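Local coordinates for fluoroacetyl-CoA-specific thioesterase-like domain-containing protein (Thermanaerovibrio acidaminovorans, PDB 3QOO) that is of unknown function but adopts a hot-dog fold and possibly hydrolyses acyl-CoA thioesters, at residues V24-T29 against T41-E46; I55-H58 against F64-V67; T90-R93 against V99-S102. All blocks are in the same frame, centred on the assembly; numbering follows the deposited sequence.

Contact 1 (V24-T29 against T41-E46); sequences VSDTVT and TAAFLE. With NA (sodium ion), chain B.
The methyl group of Ala43 packs over the backbone and first side-chain carbon of Asp26, with Ala43 CB 3.5 Å from Asp26 O and 3.9 Å from Asp26 CB. A second small pair lies beside it, where Thr29 CB meets Ala42 CB at 4.1 Å. With two alanines facing the loop, 24-29 comes close to the helix, and the alpha carbons of Asp26 and Ala43 are 5.3 Å apart.

No direct hydrogen bond joins the two segments; water does part of that work. One molecule donates to Thr29 O at 2.8 Å and accepts from Ala42 N at 3.2 Å, so it bridges the loop to the first turn of the helix. Another donates to Asp26 OD1 and, weakly, to Glu46 OE1. The carboxylate of Asp26 is also fixed from outside by a salt bridge from Lys20 and a hydrogen bond with Ser23, while Thr29 OG1 pairs with Ser40.

On the loop, Ser25 OG lies between its backbone N and carbonyl carbon (chi1 65°) and reaches a sodium ion at 2.4 Å. Three waters and Ser23 OG also bind the ion. One of these waters accepts from Ser25 N, which ties the backbone to the coordination shell.

Glu46 continues into the dimer through a salt bridge to Arg31 of the second subunit. In this hot-dog fold, where an antiparallel sheet curves round a long helix, the contact lays the loop after strand 15-21 against the start of that helix, with a sodium site on the loop.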
ATOM      1  N   VAL A  24      15.623  -6.461   3.895  0.58 10.88           N
ATOM      2  CA  VAL A  24      14.801  -7.663   3.761  0.58 11.36           C
ATOM      3  C   VAL A  24      13.354  -7.412   4.251  0.58 11.26           C
ATOM      4  O   VAL A  24      12.398  -7.913   3.664  0.58 13.01           O
ATOM      5  CB  VAL A  24      15.486  -8.913   4.425  0.58 11.89           C
ATOM      6  CG1 VAL A  24      15.646  -8.717   5.928  0.58 11.75           C
ATOM      7  CG2 VAL A  24      14.770 -10.238   4.038  0.58 14.32           C
ATOM      8  N   SER A  25      13.164  -6.567   5.274  1.00 11.81           N
ATOM      9  CA  SER A  25      11.809  -6.298   5.766  1.00 12.69           C
ATOM     10  C   SER A  25      10.969  -5.500   4.795  1.00 11.92           C
ATOM     11  O   SER A  25       9.751  -5.438   4.906  1.00 13.50           O
ATOM     12  CB  SER A  25      11.841  -5.637   7.120  1.00 13.00           C
ATOM     13  OG  SER A  25      12.412  -4.368   7.061  1.00 13.82           O
ATOM     14  N   ASP A  26      11.609  -4.881   3.810  1.00 11.56           N
ATOM     15  CA  ASP A  26      10.954  -4.107   2.772  1.00 11.57           C
ATOM     16  C   ASP A  26      10.646  -4.933   1.540  1.00 11.21           C
ATOM     17  O   ASP A  26      10.024  -4.419   0.623  1.00 12.96           O
ATOM     18  CB  ASP A  26      11.850  -2.924   2.354  1.00 12.29           C
ATOM     19  CG  ASP A  26      12.243  -2.045   3.509  1.00 14.33           C
ATOM     20  OD1 ASP A  26      11.304  -1.571   4.175  1.00 15.34           O
ATOM     21  OD2 ASP A  26      13.461  -1.833   3.741  1.00 15.08           O
ATOM     22  N   THR A  27      11.059  -6.198   1.487  1.00 12.99           N
ATOM     23  CA  THR A  27      10.880  -7.040   0.294  1.00 15.03           C
ATOM     24  C   THR A  27       9.987  -8.210   0.619  1.00 16.80           C
ATOM     25  O   THR A  27       9.317  -8.766  -0.285  1.00 17.12           O
ATOM     26  CB  THR A  27      12.210  -7.584  -0.247  1.00 15.17           C
ATOM     27  OG1 THR A  27      12.742  -8.570   0.668  1.00 18.60           O
ATOM     28  CG2 THR A  27      13.214  -6.502  -0.517  1.00 16.64           C
ATOM     29  N   VAL A  28      10.007  -8.643   1.885  1.00 17.09           N
ATOM     30  CA  VAL A  28       9.291  -9.852   2.291  1.00 19.18           C
ATOM     31  C   VAL A  28       7.803  -9.611   2.141  1.00 18.68           C
ATOM     32  O   VAL A  28       7.012 -10.551   1.926  1.00 19.29           O
ATOM     33  CB  VAL A  28       9.619 -10.264   3.747  1.00 20.41           C
ATOM     34  CG1 VAL A  28      11.084 -10.606   3.871  1.00 23.96           C
ATOM     35  CG2 VAL A  28       9.150  -9.208   4.757  1.00 20.73           C
ATOM     36  N   THR A  29       7.433  -8.333   2.226  1.00 18.10           N
ATOM     37  CA  THR A  29       6.060  -7.874   2.062  1.00 18.07           C
ATOM     38  C   THR A  29       5.542  -7.901   0.605  1.00 18.00           C
ATOM     39  O   THR A  29       4.363  -7.559   0.335  1.00 17.30           O
ATOM     40  CB  THR A  29       5.912  -6.502   2.675  1.00 18.18           C
ATOM     41  OG1 THR A  29       6.996  -5.652   2.255  1.00 15.61           O
ATOM     42  CG2 THR A  29       5.959  -6.626   4.215  1.00 19.41           C
ATOM     43  N   THR A  41       5.431  -3.124  -2.912  1.00  7.97           N
ATOM     44  CA  THR A  41       4.484  -2.028  -2.951  1.00  8.27           C
ATOM     45  C   THR A  41       4.095  -1.576  -1.552  1.00  8.94           C
ATOM     46  O   THR A  41       3.981  -0.380  -1.304  1.00  9.32           O
ATOM     47  CB  THR A  41       3.242  -2.409  -3.730  1.00  8.81           C
ATOM     48  OG1 THR A  41       3.654  -2.952  -4.994  1.00 10.05           O
ATOM     49  CG2 THR A  41       2.351  -1.189  -3.984  1.00  9.90           C
ATOM     50  N   ALA A  42       3.921  -2.516  -0.632  1.00  8.77           N
ATOM     51  CA  ALA A  42       3.576  -2.178   0.741  1.00  8.83           C
ATOM     52  C   ALA A  42       4.656  -1.309   1.370  1.00  8.89           C
ATOM     53  O   ALA A  42       4.353  -0.362   2.124  1.00  9.94           O
ATOM     54  CB  ALA A  42       3.375  -3.432   1.598  1.00 10.58           C
ATOM     55  N   ALA A  43       5.921  -1.593   1.073  1.00  8.77           N
ATOM     56  CA  ALA A  43       7.023  -0.792   1.593  1.00  9.54           C
ATOM     57  C   ALA A  43       6.992   0.615   1.030  1.00  9.43           C
ATOM     58  O   ALA A  43       7.246   1.579   1.759  1.00 10.16           O
ATOM     59  CB  ALA A  43       8.355  -1.456   1.290  1.00 10.78           C
ATOM     60  N   PHE A  44       6.767   0.764  -0.261  1.00  8.67           N
ATOM     61  CA  PHE A  44       6.607   2.102  -0.837  1.00  8.14           C
ATOM     62  C   PHE A  44       5.495   2.852  -0.146  1.00  8.31           C
ATOM     63  O   PHE A  44       5.635   4.040   0.179  1.00  9.83           O
ATOM     64  CB  PHE A  44       6.342   2.047  -2.339  1.00  8.98           C
ATOM     65  CG  PHE A  44       7.548   1.718  -3.159  1.00  8.56           C
ATOM     66  CD1 PHE A  44       8.538   2.638  -3.369  1.00 10.28           C
ATOM     67  CD2 PHE A  44       7.660   0.509  -3.800  1.00 11.01           C
ATOM     68  CE1 PHE A  44       9.639   2.358  -4.117  1.00 11.14           C
ATOM     69  CE2 PHE A  44       8.765   0.223  -4.582  1.00 10.16           C
ATOM     70  CZ  PHE A  44       9.754   1.144  -4.739  1.00 11.32           C
ATOM     71  N   LEU A  45       4.383   2.166   0.112  1.00  8.58           N
ATOM     72  CA  LEU A  45       3.241   2.785   0.766  1.00  9.90           C
ATOM     73  C   LEU A  45       3.575   3.199   2.208  1.00  9.69           C
ATOM     74  O   LEU A  45       3.277   4.323   2.623  1.00  9.86           O
ATOM     75  CB  LEU A  45       2.039   1.848   0.707  1.00 11.18           C
ATOM     76  CG  LEU A  45       0.653   2.487   0.716  1.00 14.65           C
ATOM     77  CD1 LEU A  45      -0.377   1.489   0.262  1.00 18.63           C
ATOM     78  CD2 LEU A  45       0.279   3.059   2.059  1.00 15.28           C
ATOM     79  N   GLU A  46       4.189   2.310   2.972  1.00  9.78           N
ATOM     80  CA  GLU A  46       4.537   2.610   4.347  1.00 10.71           C
ATOM     81  C   GLU A  46       5.410   3.878   4.419  1.00 10.44           C
ATOM     82  O   GLU A  46       5.255   4.722   5.305  1.00 10.69           O
ATOM     83  CB  GLU A  46       5.281   1.425   4.960  1.00 12.77           C
ATOM     84  CG  GLU A  46       5.678   1.654   6.385  1.00 16.97           C
ATOM     85  CD  GLU A  46       6.502   0.530   6.962  1.00 22.51           C
ATOM     86  OE1 GLU A  46       6.582  -0.546   6.330  1.00 24.45           O
ATOM     87  OE2 GLU A  46       7.053   0.742   8.063  1.00 27.15           O
TER
HETATM   88 NA    NA B 136      14.565  -3.688   7.828  1.00 16.03          NA
HETATM   89  O   HOH W   1      15.236  -6.042   7.664  1.00 14.88           O
HETATM   90  O   HOH W   2       8.982   0.061   4.501  1.00 26.34           O
HETATM   91  O   HOH W   3       3.039  -5.573  -1.132  1.00  9.28           O
HETATM   92  O   HOH W   4      13.955  -1.413   7.758  1.00 24.59           O
HETATM   93  O   HOH W   5      13.777  -3.958  10.079  1.00 24.02           O

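Contact 2 (I55-H58 against F64-V67); sequences ILDH and FVSV
Ser66 OG donates to Asp57 OD1 at 2.6 Å, the shortest polar bond of this contact, and is also hydrogen-bonded with Arg119 NE of strand 110-123. The hydroxyl meets OD1 on its syn lone pair, the side that faces the other carboxylate oxygen. It sits between the backbone N and carbonyl carbon of its own residue (chi1 69°), a rotation that turns it to the carboxylate.

The second oxygen of Asp57 takes the backbone of the same serine. Ser66 N donates to Asp57 OD2 over 3.1 Å in a nearly straight bond (171°), yet it arrives 38° out of the carboxylate plane, from above. One carboxylate thus holds both the side chain and the amide of a single strand residue, and the paired bonds restrict its rotation. A water completes the link by donating to Asp57 OD2 at 2.8 Å and to Ser66 O at 2.7 Å.

Carbon atoms pack against the polar centre. Val65 CB approaches Asp57 OD2 to 3.6 Å, its side chain set at a slant to that of the aspartate. Leu56 brings CD1 to 4.1 Å from Ser66 OG, so a methyl group borders the hydroxyl.

The contact joins the 3-10 segment of Asp57 and His58, which follows helix 41-56, to the beginning of strand 64-75, the next strand in the chain. That strand is bonded through its backbone to strand 110-123, on which Leu56 also rests by way of Arg119. Beyond the strand, Val65 and Val67 pack on Ala34 and Leu35 of the second subunit.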
ATOM      1  N   ILE A  55       4.863  15.528   7.373  1.00 10.95           N
ATOM      2  CA  ILE A  55       4.530  16.827   6.820  1.00 12.09           C
ATOM      3  C   ILE A  55       3.360  17.436   7.562  1.00 12.17           C
ATOM      4  O   ILE A  55       3.370  18.624   7.873  1.00 13.49           O
ATOM      5  CB  ILE A  55       4.176  16.697   5.314  1.00 11.86           C
ATOM      6  CG1 ILE A  55       5.401  16.287   4.503  1.00 12.73           C
ATOM      7  CG2 ILE A  55       3.566  17.984   4.765  1.00 13.52           C
ATOM      8  CD1 ILE A  55       5.108  15.750   3.157  1.00 14.67           C
ATOM      9  N   LEU A  56       2.319  16.648   7.836  1.00 12.13           N
ATOM     10  CA  LEU A  56       1.059  17.215   8.305  1.00 12.37           C
ATOM     11  C   LEU A  56       0.925  17.340   9.813  1.00 11.71           C
ATOM     12  O   LEU A  56       0.482  18.359  10.295  1.00 12.77           O
ATOM     13  CB  LEU A  56      -0.122  16.379   7.841  1.00 11.81           C
ATOM     14  CG  LEU A  56      -0.267  16.194   6.320  1.00 13.86           C
ATOM     15  CD1 LEU A  56      -1.508  15.366   6.052  1.00 14.05           C
ATOM     16  CD2 LEU A  56      -0.355  17.537   5.595  1.00 15.33           C
ATOM     17  N   ASP A  57       1.261  16.301  10.568  1.00 10.99           N
ATOM     18  CA  ASP A  57       0.677  16.203  11.913  1.00 11.75           C
ATOM     19  C   ASP A  57       1.219  17.256  12.859  1.00 12.00           C
ATOM     20  O   ASP A  57       0.474  17.797  13.682  1.00 12.48           O
ATOM     21  CB  ASP A  57       0.792  14.787  12.485  1.00 12.70           C
ATOM     22  CG  ASP A  57      -0.205  13.851  11.851  1.00 13.50           C
ATOM     23  OD1 ASP A  57      -0.500  14.018  10.666  1.00 15.62           O
ATOM     24  OD2 ASP A  57      -0.767  13.017  12.542  1.00 17.75           O
ATOM     25  N   HIS A  58       2.498  17.605  12.718  1.00 12.64           N
ATOM     26  CA  HIS A  58       3.089  18.606  13.612  1.00 13.81           C
ATOM     27  C   HIS A  58       2.516  19.996  13.338  1.00 14.27           C
ATOM     28  O   HIS A  58       2.691  20.895  14.154  1.00 17.31           O
ATOM     29  CB  HIS A  58       4.624  18.577  13.577  1.00 15.19           C
ATOM     30  CG  HIS A  58       5.217  19.117  12.315  1.00 15.45           C
ATOM     31  ND1 HIS A  58       5.338  18.361  11.161  1.00 16.06           N
ATOM     32  CD2 HIS A  58       5.758  20.330  12.030  1.00 17.56           C
ATOM     33  CE1 HIS A  58       5.908  19.101  10.222  1.00 16.79           C
ATOM     34  NE2 HIS A  58       6.192  20.293  10.732  1.00 18.43           N
ATOM     35  N   PHE A  64      -5.531  16.928  17.493  1.00 12.62           N
ATOM     36  CA  PHE A  64      -5.837  16.555  16.125  1.00 12.28           C
ATOM     37  C   PHE A  64      -4.655  15.801  15.515  1.00 12.11           C
ATOM     38  O   PHE A  64      -3.499  16.101  15.793  1.00 13.84           O
ATOM     39  CB  PHE A  64      -6.187  17.799  15.291  1.00 11.90           C
ATOM     40  CG  PHE A  64      -7.469  18.443  15.724  1.00 13.62           C
ATOM     41  CD1 PHE A  64      -8.691  18.091  15.164  1.00 15.28           C
ATOM     42  CD2 PHE A  64      -7.481  19.332  16.760  1.00 16.02           C
ATOM     43  CE1 PHE A  64      -9.867  18.666  15.614  1.00 17.41           C
ATOM     44  CE2 PHE A  64      -8.662  19.883  17.206  1.00 19.20           C
ATOM     45  CZ  PHE A  64      -9.837  19.565  16.645  1.00 19.42           C
ATOM     46  N   VAL A  65      -4.969  14.828  14.661  1.00 12.50           N
ATOM     47  CA  VAL A  65      -3.995  14.041  13.904  1.00 12.91           C
ATOM     48  C   VAL A  65      -4.561  13.795  12.514  1.00 11.63           C
ATOM     49  O   VAL A  65      -5.734  14.056  12.248  1.00 12.37           O
ATOM     50  CB  VAL A  65      -3.658  12.691  14.604  1.00 14.64           C
ATOM     51  CG1 VAL A  65      -2.962  12.933  16.014  1.00 16.88           C
ATOM     52  CG2 VAL A  65      -4.901  11.834  14.697  1.00 14.77           C
ATOM     53  N   SER A  66      -3.750  13.231  11.614  1.00 11.59           N
ATOM     54  CA  SER A  66      -4.241  12.840  10.290  1.00 12.05           C
ATOM     55  C   SER A  66      -4.386  11.321  10.194  1.00 12.02           C
ATOM     56  O   SER A  66      -3.682  10.581  10.875  1.00 13.13           O
ATOM     57  CB  SER A  66      -3.332  13.348   9.154  1.00 11.63           C
ATOM     58  OG  SER A  66      -2.093  12.707   9.119  1.00 11.66           O
ATOM     59  N   VAL A  67      -5.303  10.885   9.335  1.00 11.71           N
ATOM     60  CA  VAL A  67      -5.533   9.460   9.108  1.00 11.53           C
ATOM     61  C   VAL A  67      -5.599   9.234   7.613  1.00 11.23           C
ATOM     62  O   VAL A  67      -6.192   9.990   6.907  1.00 11.32           O
ATOM     63  CB  VAL A  67      -6.837   9.011   9.789  1.00 12.80           C
ATOM     64  CG1 VAL A  67      -7.087   7.573   9.516  1.00 16.28           C
ATOM     65  CG2 VAL A  67      -6.792   9.209  11.310  1.00 14.95           C
TER
HETATM   66  O   HOH W   6      -1.224  10.358  11.985  1.00 17.20           O

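Contact 3 (T90-R93 against V99-S102); sequences TVDR and VVLS
Backbone hydrogen bonds dominate where Thr90 and Ser102 face each other as an antiparallel hydrogen-bonded pair, with Thr90 N to Ser102 O and Ser102 N to Thr90 O both at 2.9 Å. Further along, Asp92 N and Arg93 N both donate to Val100 O, at 2.7 and 3.2 Å, while Val100 N returns a bond to Arg93 O. Two residues set against one make a classic beta bulge and shift the register by one. Between these pairs Val91 and Leu101 form a non-hydrogen-bonded pair, and Leu101 CA contributes a CA-H...O contact to Thr90 O at 3.1 Å.

Apolar contacts gather on the face carrying Val91 and Leu101. Val91 splits its methyls between two partners, CG1 reaching Val99 CG1 at 3.9 Å and CG2 reaching Leu101 CD2 at 4.0 Å.

The opposite face carries Thr90, Arg93, Val100 and Ser102, a mix of polar groups and one valine. The arginine lies alongside Val100, pointing the same way, and its guanidinium has Val100 CG2 3.7 Å above its plane, over the centre. Its chain starts between backbone N and carbonyl carbon (chi1 68°) and then runs extended from CG to NE, which carries the flat group over the valine. NE is paired with Glu95 in a salt bridge. A further salt bridge, from NH1 to Asp92 OD2, is doubtful, since it rests on one of the two conformers of Asp92.

Strands 84-95 and 98-107 form a hairpin within the antiparallel sheet. Strand 15-21 follows on one flank and strand 110-123 on the other. Helix 41-56 covers the Val91 and Leu101 face, and Arg70 of strand 64-75 touches Arg93 and Val100 on the other.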
ATOM      1  N   THR A  90       4.742  15.469  -1.404  1.00  9.69           N
ATOM      2  CA  THR A  90       4.398  16.869  -1.654  1.00  9.98           C
ATOM      3  C   THR A  90       2.908  17.095  -1.512  1.00  9.29           C
ATOM      4  O   THR A  90       2.118  16.314  -2.036  1.00 10.07           O
ATOM      5  CB  THR A  90       4.777  17.273  -3.091  1.00 11.33           C
ATOM      6  OG1 THR A  90       6.156  16.964  -3.320  1.00 12.80           O
ATOM      7  CG2 THR A  90       4.528  18.760  -3.340  1.00 12.75           C
ATOM      8  N   VAL A  91       2.502  18.169  -0.856  1.00  9.26           N
ATOM      9  CA  VAL A  91       1.092  18.541  -0.804  1.00  9.89           C
ATOM     10  C   VAL A  91       0.608  18.932  -2.197  1.00 10.86           C
ATOM     11  O   VAL A  91       1.138  19.880  -2.813  1.00 12.05           O
ATOM     12  CB  VAL A  91       0.829  19.678   0.186  1.00 10.19           C
ATOM     13  CG1 VAL A  91      -0.634  20.121   0.114  1.00 11.67           C
ATOM     14  CG2 VAL A  91       1.255  19.242   1.598  1.00 11.57           C
ATOM     15  N   ASP A  92      -0.378  18.203  -2.709  0.65 10.35           N
ATOM     16  CA  ASP A  92      -0.941  18.448  -4.033  0.65 12.28           C
ATOM     17  C   ASP A  92      -2.135  19.396  -3.969  0.65 12.64           C
ATOM     18  O   ASP A  92      -2.195  20.381  -4.708  0.65 13.28           O
ATOM     19  CB  ASP A  92      -1.352  17.113  -4.679  0.65 13.97           C
ATOM     20  CG  ASP A  92      -1.919  17.303  -6.055  0.65 15.05           C
ATOM     21  OD1 ASP A  92      -1.132  17.662  -6.951  0.65 18.40           O
ATOM     22  OD2 ASP A  92      -3.141  17.115  -6.231  0.65 18.65           O
ATOM     23  N   ARG A  93      -3.063  19.105  -3.066  1.00 12.70           N
ATOM     24  CA  ARG A  93      -4.232  19.939  -2.886  1.00 14.38           C
ATOM     25  C   ARG A  93      -4.872  19.717  -1.537  1.00 14.64           C
ATOM     26  O   ARG A  93      -4.608  18.727  -0.877  1.00 13.21           O
ATOM     27  CB  ARG A  93      -5.229  19.758  -3.990  1.00 17.80           C
ATOM     28  CG  ARG A  93      -5.863  18.448  -3.997  1.00 19.34           C
ATOM     29  CD  ARG A  93      -6.840  18.324  -5.203  1.00 22.49           C
ATOM     30  NE  ARG A  93      -7.638  17.103  -5.158  1.00 25.16           N
ATOM     31  CZ  ARG A  93      -7.247  15.896  -5.559  1.00 26.25           C
ATOM     32  NH1 ARG A  93      -6.033  15.677  -6.074  1.00 24.97           N
ATOM     33  NH2 ARG A  93      -8.108  14.891  -5.444  1.00 27.20           N
ATOM     34  N   VAL A  99      -6.275  16.369   2.776  1.00 12.94           N
ATOM     35  CA  VAL A  99      -5.088  16.780   2.071  1.00 11.37           C
ATOM     36  C   VAL A  99      -4.712  15.629   1.145  1.00 10.84           C
ATOM     37  O   VAL A  99      -4.641  14.471   1.581  1.00 11.62           O
ATOM     38  CB  VAL A  99      -3.909  17.115   3.024  1.00 12.11           C
ATOM     39  CG1 VAL A  99      -2.713  17.603   2.224  1.00 13.14           C
ATOM     40  CG2 VAL A  99      -4.329  18.138   4.102  1.00 15.11           C
ATOM     41  N   VAL A 100      -4.471  15.939  -0.124  1.00 10.54           N
ATOM     42  CA  VAL A 100      -3.958  14.934  -1.063  1.00 10.81           C
ATOM     43  C   VAL A 100      -2.472  15.264  -1.310  1.00  9.95           C
ATOM     44  O   VAL A 100      -2.131  16.424  -1.599  1.00 10.94           O
ATOM     45  CB  VAL A 100      -4.737  14.944  -2.381  1.00 11.94           C
ATOM     46  CG1 VAL A 100      -4.131  13.900  -3.331  1.00 13.14           C
ATOM     47  CG2 VAL A 100      -6.237  14.630  -2.159  1.00 14.21           C
ATOM     48  N   LEU A 101      -1.623  14.266  -1.139  1.00  9.39           N
ATOM     49  CA  LEU A 101      -0.201  14.362  -1.343  1.00  9.47           C
ATOM     50  C   LEU A 101       0.239  13.441  -2.458  1.00  9.34           C
ATOM     51  O   LEU A 101      -0.286  12.331  -2.589  1.00 10.48           O
ATOM     52  CB  LEU A 101       0.524  13.980  -0.054  1.00 10.20           C
ATOM     53  CG  LEU A 101       0.099  14.836   1.161  1.00 11.24           C
ATOM     54  CD1 LEU A 101      -0.908  14.082   2.021  1.00 12.42           C
ATOM     55  CD2 LEU A 101       1.292  15.221   2.002  1.00 12.86           C
ATOM     56  N   SER A 102       1.198  13.895  -3.258  1.00  9.04           N
ATOM     57  CA  SER A 102       1.816  13.071  -4.257  1.00  9.18           C
ATOM     58  C   SER A 102       3.170  12.565  -3.759  1.00  9.19           C
ATOM     59  O   SER A 102       3.745  13.112  -2.827  1.00 10.63           O
ATOM     60  CB  SER A 102       2.006  13.890  -5.506  1.00 11.30           C
ATOM     61  OG  SER A 102       2.857  14.978  -5.284  1.00 15.96           O
TER
HETATM   62  O   HOH W   7       6.350  14.510  -4.601  1.00 16.38           O
HETATM   63  O   HOH W   8       1.818  17.263  -6.393  0.65 27.48           O

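Overall arrangement
Along the chain the three contacts follow one another without overlap. Contacts 1 and 2 use opposite ends of helix 41-56, their centres 23 Å apart and on opposite sides of the chain's centre; contact 3 lies 22 Å from contact 1. Contacts 2 and 3 are neighbours, with centres 13 Å apart, and they touch, Ile55 CD1 lying 4.0 Å from Leu101 CD2. Together they illustrate how a hot-dog fold is built: one long helix is anchored at its start by a loop, at its end by a strand, and wrapped by the sheet. Contacts 1 and 2 also touch the second subunit, so they link this framework to the dimer.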